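Local coordinates for protein L-glyceraldehyde 3-phosphate reductase (Clostridium beijerinckii, PDB 6HG6) that binds NADPH and probably uses it to reduce aldehydes such as furfural, as an aldo-keto reductase of the TIM-barrel type, at residues N268-N273 with D319-M324. Residues are numbered along the deposited sequence; the frame is centred on the assembly and turned at random.
Sequences NNIALN and DEELMM
Ile270 reaches from helix 258-273 toward Glu321 and Met324 of helix 319-329, dividing at CB into two arms. The short arm meets the aliphatic part of Glu321, with Ile270 CG2 4.2 Å from Glu321 CG. The long arm leaves CB through CG1, anti to the carbonyl carbon (chi1 -61°), and stays extended at chi2 (169°), which brings CD1 up to Met324. There Ile270 CD1 lies 3.8 Å from Met324 CB, so the apolar touch is made at the root of the methionine, one helical turn after Glu321. Beyond this patch, Ile270 also packs on Ile325 and Ile328, farther along helix 319-329, and on Met281 of helix 278-286.

No direct hydrogen bond joins the two segments. Instead a water donates to Ile270 O at 2.7 Å and to Glu321 OE2 at 2.8 Å, a bridge running beside the contact of CG2 with Glu321. The other carboxylate oxygen, OE1, forms a salt bridge with Arg274, just past the first segment. The arrangement is helix-helix packing at the periphery of the (beta/alpha)8 barrel, joining helix 258-273, from the connection between barrel strands 218-222 and 294-297, to the C-terminal helix 319-329, away from the NADPH site.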
ATOM      1  N   ASN A 268      -3.785 -11.878  20.404  1.00 47.26           N
ATOM      2  CA  ASN A 268      -2.346 -11.903  20.750  1.00 47.50           C
ATOM      3  C   ASN A 268      -1.979 -13.307  21.266  1.00 48.93           C
ATOM      4  O   ASN A 268      -0.825 -13.719  21.065  1.00 48.64           O
ATOM      5  CB  ASN A 268      -2.009 -10.840  21.789  1.00 48.71           C
ATOM      6  CG  ASN A 268      -0.536 -10.814  22.107  1.00 48.83           C
ATOM      7  OD1 ASN A 268       0.276 -10.554  21.230  1.00 47.65           O
ATOM      8  ND2 ASN A 268      -0.205 -11.074  23.357  1.00 51.73           N
ATOM      9  N   ASN A 269      -2.925 -13.999  21.919  1.00 50.33           N
ATOM     10  CA  ASN A 269      -2.685 -15.392  22.395  1.00 52.34           C
ATOM     11  C   ASN A 269      -2.518 -16.314  21.177  1.00 50.17           C
ATOM     12  O   ASN A 269      -1.643 -17.264  21.244  1.00 51.49           O
ATOM     13  CB  ASN A 269      -3.766 -15.863  23.372  1.00 55.44           C
ATOM     14  CG  ASN A 269      -3.592 -15.244  24.745  1.00 58.56           C
ATOM     15  OD1 ASN A 269      -2.248 -14.860  25.121  1.00 61.52           O
ATOM     16  ND2 ASN A 269      -4.954 -15.247  25.570  1.00 61.02           N
ATOM     17  N   ILE A 270      -3.327 -16.109  20.131  1.00 47.69           N
ATOM     18  CA  ILE A 270      -3.196 -16.917  18.886  1.00 46.26           C
ATOM     19  C   ILE A 270      -1.813 -16.636  18.258  1.00 44.72           C
ATOM     20  O   ILE A 270      -1.101 -17.616  17.813  1.00 45.31           O
ATOM     21  CB  ILE A 270      -4.360 -16.638  17.927  1.00 44.49           C
ATOM     22  CG1 ILE A 270      -5.687 -17.016  18.588  1.00 46.18           C
ATOM     23  CG2 ILE A 270      -4.151 -17.358  16.616  1.00 42.97           C
ATOM     24  CD1 ILE A 270      -6.896 -16.544  17.853  1.00 45.54           C
ATOM     25  N   ALA A 271      -1.388 -15.360  18.286  1.00 43.78           N
ATOM     26  CA  ALA A 271      -0.078 -14.961  17.733  1.00 42.66           C
ATOM     27  C   ALA A 271       1.048 -15.621  18.540  1.00 44.60           C
ATOM     28  O   ALA A 271       1.920 -16.249  17.920  1.00 43.61           O
ATOM     29  CB  ALA A 271       0.030 -13.450  17.688  1.00 41.40           C
ATOM     30  N   LEU A 272       1.013 -15.563  19.875  1.00 47.74           N
ATOM     31  CA  LEU A 272       2.097 -16.132  20.711  1.00 50.56           C
ATOM     32  C   LEU A 272       2.289 -17.648  20.378  1.00 51.60           C
ATOM     33  O   LEU A 272       3.539 -18.105  20.127  1.00 52.35           O
ATOM     34  CB  LEU A 272       1.797 -15.976  22.218  1.00 54.06           C
ATOM     35  CG  LEU A 272       1.863 -14.561  22.804  1.00 55.01           C
ATOM     36  CD1 LEU A 272       1.586 -14.571  24.291  1.00 57.40           C
ATOM     37  CD2 LEU A 272       3.211 -13.902  22.554  1.00 54.84           C
ATOM     38  N   ASN A 273       1.135 -18.353  20.162  1.00 52.30           N
ATOM     39  CA  ASN A 273       1.124 -19.826  19.929  1.00 54.52           C
ATOM     40  C   ASN A 273       1.793 -20.129  18.581  1.00 52.19           C
ATOM     41  O   ASN A 273       2.300 -21.249  18.424  1.00 52.25           O
ATOM     42  CB  ASN A 273      -0.282 -20.425  19.986  1.00 56.42           C
ATOM     43  CG  ASN A 273      -0.856 -20.480  21.382  1.00 60.85           C
ATOM     44  OD1 ASN A 273      -0.130 -20.602  22.373  1.00 64.08           O
ATOM     45  ND2 ASN A 273      -2.177 -20.452  21.475  1.00 63.61           N
ATOM     46  N   ASP A 319      -7.259 -24.179   9.898  1.00 47.73           N
ATOM     47  CA  ASP A 319      -8.713 -23.845   9.841  1.00 48.87           C
ATOM     48  C   ASP A 319      -9.144 -23.417  11.264  1.00 48.12           C
ATOM     49  O   ASP A 319      -9.943 -22.455  11.384  1.00 47.38           O
ATOM     50  CB  ASP A 319      -9.522 -25.002   9.226  1.00 52.49           C
ATOM     51  CG  ASP A 319      -9.243 -25.254   7.740  1.00 52.94           C
ATOM     52  OD1 ASP A 319      -8.869 -24.311   7.039  1.00 55.35           O
ATOM     53  OD2 ASP A 319      -9.374 -26.416   7.297  1.00 59.35           O
ATOM     54  N   GLU A 320      -8.474 -23.948  12.290  1.00 47.82           N
ATOM     55  CA  GLU A 320      -8.816 -23.602  13.709  1.00 48.84           C
ATOM     56  C   GLU A 320      -8.405 -22.121  14.020  1.00 47.00           C
ATOM     57  O   GLU A 320      -9.242 -21.394  14.830  1.00 48.20           O
ATOM     58  CB  GLU A 320      -8.139 -24.504  14.729  1.00 50.32           C
ATOM     59  CG  GLU A 320      -8.558 -24.183  16.149  1.00 51.72           C
ATOM     60  CD  GLU A 320      -8.012 -25.181  17.155  1.00 53.91           C
ATOM     61  OE1 GLU A 320      -6.797 -25.437  17.029  1.00 53.89           O
ATOM     62  OE2 GLU A 320      -8.785 -25.734  18.018  1.00 55.07           O
ATOM     63  N   GLU A 321      -7.150 -21.763  13.584  1.00 44.96           N
ATOM     64  CA  GLU A 321      -6.682 -20.382  13.871  1.00 43.65           C
ATOM     65  C   GLU A 321      -7.654 -19.415  13.216  1.00 42.55           C
ATOM     66  O   GLU A 321      -7.998 -18.397  13.848  1.00 42.51           O
ATOM     67  CB  GLU A 321      -5.263 -20.127  13.365  1.00 42.36           C
ATOM     68  CG  GLU A 321      -4.205 -20.804  14.194  1.00 44.00           C
ATOM     69  CD  GLU A 321      -2.804 -20.800  13.607  1.00 43.24           C
ATOM     70  OE1 GLU A 321      -2.668 -20.785  12.407  1.00 42.29           O
ATOM     71  OE2 GLU A 321      -1.854 -20.866  14.381  1.00 45.41           O
ATOM     72  N   LEU A 322      -8.003 -19.689  11.953  1.00 41.64           N
ATOM     73  CA  LEU A 322      -8.865 -18.817  11.145  1.00 40.63           C
ATOM     74  C   LEU A 322     -10.263 -18.691  11.747  1.00 42.32           C
ATOM     75  O   LEU A 322     -10.737 -17.562  11.833  1.00 41.02           O
ATOM     76  CB  LEU A 322      -8.928 -19.341   9.714  1.00 40.16           C
ATOM     77  CG  LEU A 322      -7.630 -19.212   8.904  1.00 38.33           C
ATOM     78  CD1 LEU A 322      -7.906 -19.475   7.441  1.00 37.65           C
ATOM     79  CD2 LEU A 322      -6.953 -17.862   9.096  1.00 36.71           C
ATOM     80  N   MET A 323     -10.916 -19.789  12.138  1.00 44.56           N
ATOM     81  CA  MET A 323     -12.289 -19.671  12.685  1.00 47.32           C
ATOM     82  C   MET A 323     -12.230 -18.937  14.038  1.00 47.31           C
ATOM     83  O   MET A 323     -13.254 -18.226  14.382  1.00 48.78           O
ATOM     84  CB  MET A 323     -12.938 -21.040  12.853  1.00 50.98           C
ATOM     85  CG  MET A 323     -12.509 -21.700  14.097  1.00 54.25           C
ATOM     86  SD  MET A 323     -13.727 -21.784  15.422  1.00 60.20           S
ATOM     87  CE  MET A 323     -14.858 -20.460  15.027  1.00 58.58           C
ATOM     88  N   MET A 324     -11.090 -19.044  14.773  1.00 46.64           N
ATOM     89  CA  MET A 324     -10.953 -18.340  16.070  1.00 47.82           C
ATOM     90  C   MET A 324     -10.775 -16.838  15.813  1.00 45.71           C
ATOM     91  O   MET A 324     -11.400 -16.015  16.501  1.00 45.35           O
ATOM     92  CB  MET A 324      -9.757 -18.872  16.855  1.00 49.44           C
ATOM     93  CG  MET A 324     -10.052 -20.240  17.429  1.00 52.92           C
ATOM     94  SD  MET A 324      -8.320 -20.834  18.135  1.00 57.28           S
ATOM     95  CE  MET A 324      -8.724 -19.831  19.821  1.00 57.14           C
TER
HETATM   96  O   HOH W   1      -2.122 -20.053  17.082  1.00 36.03           O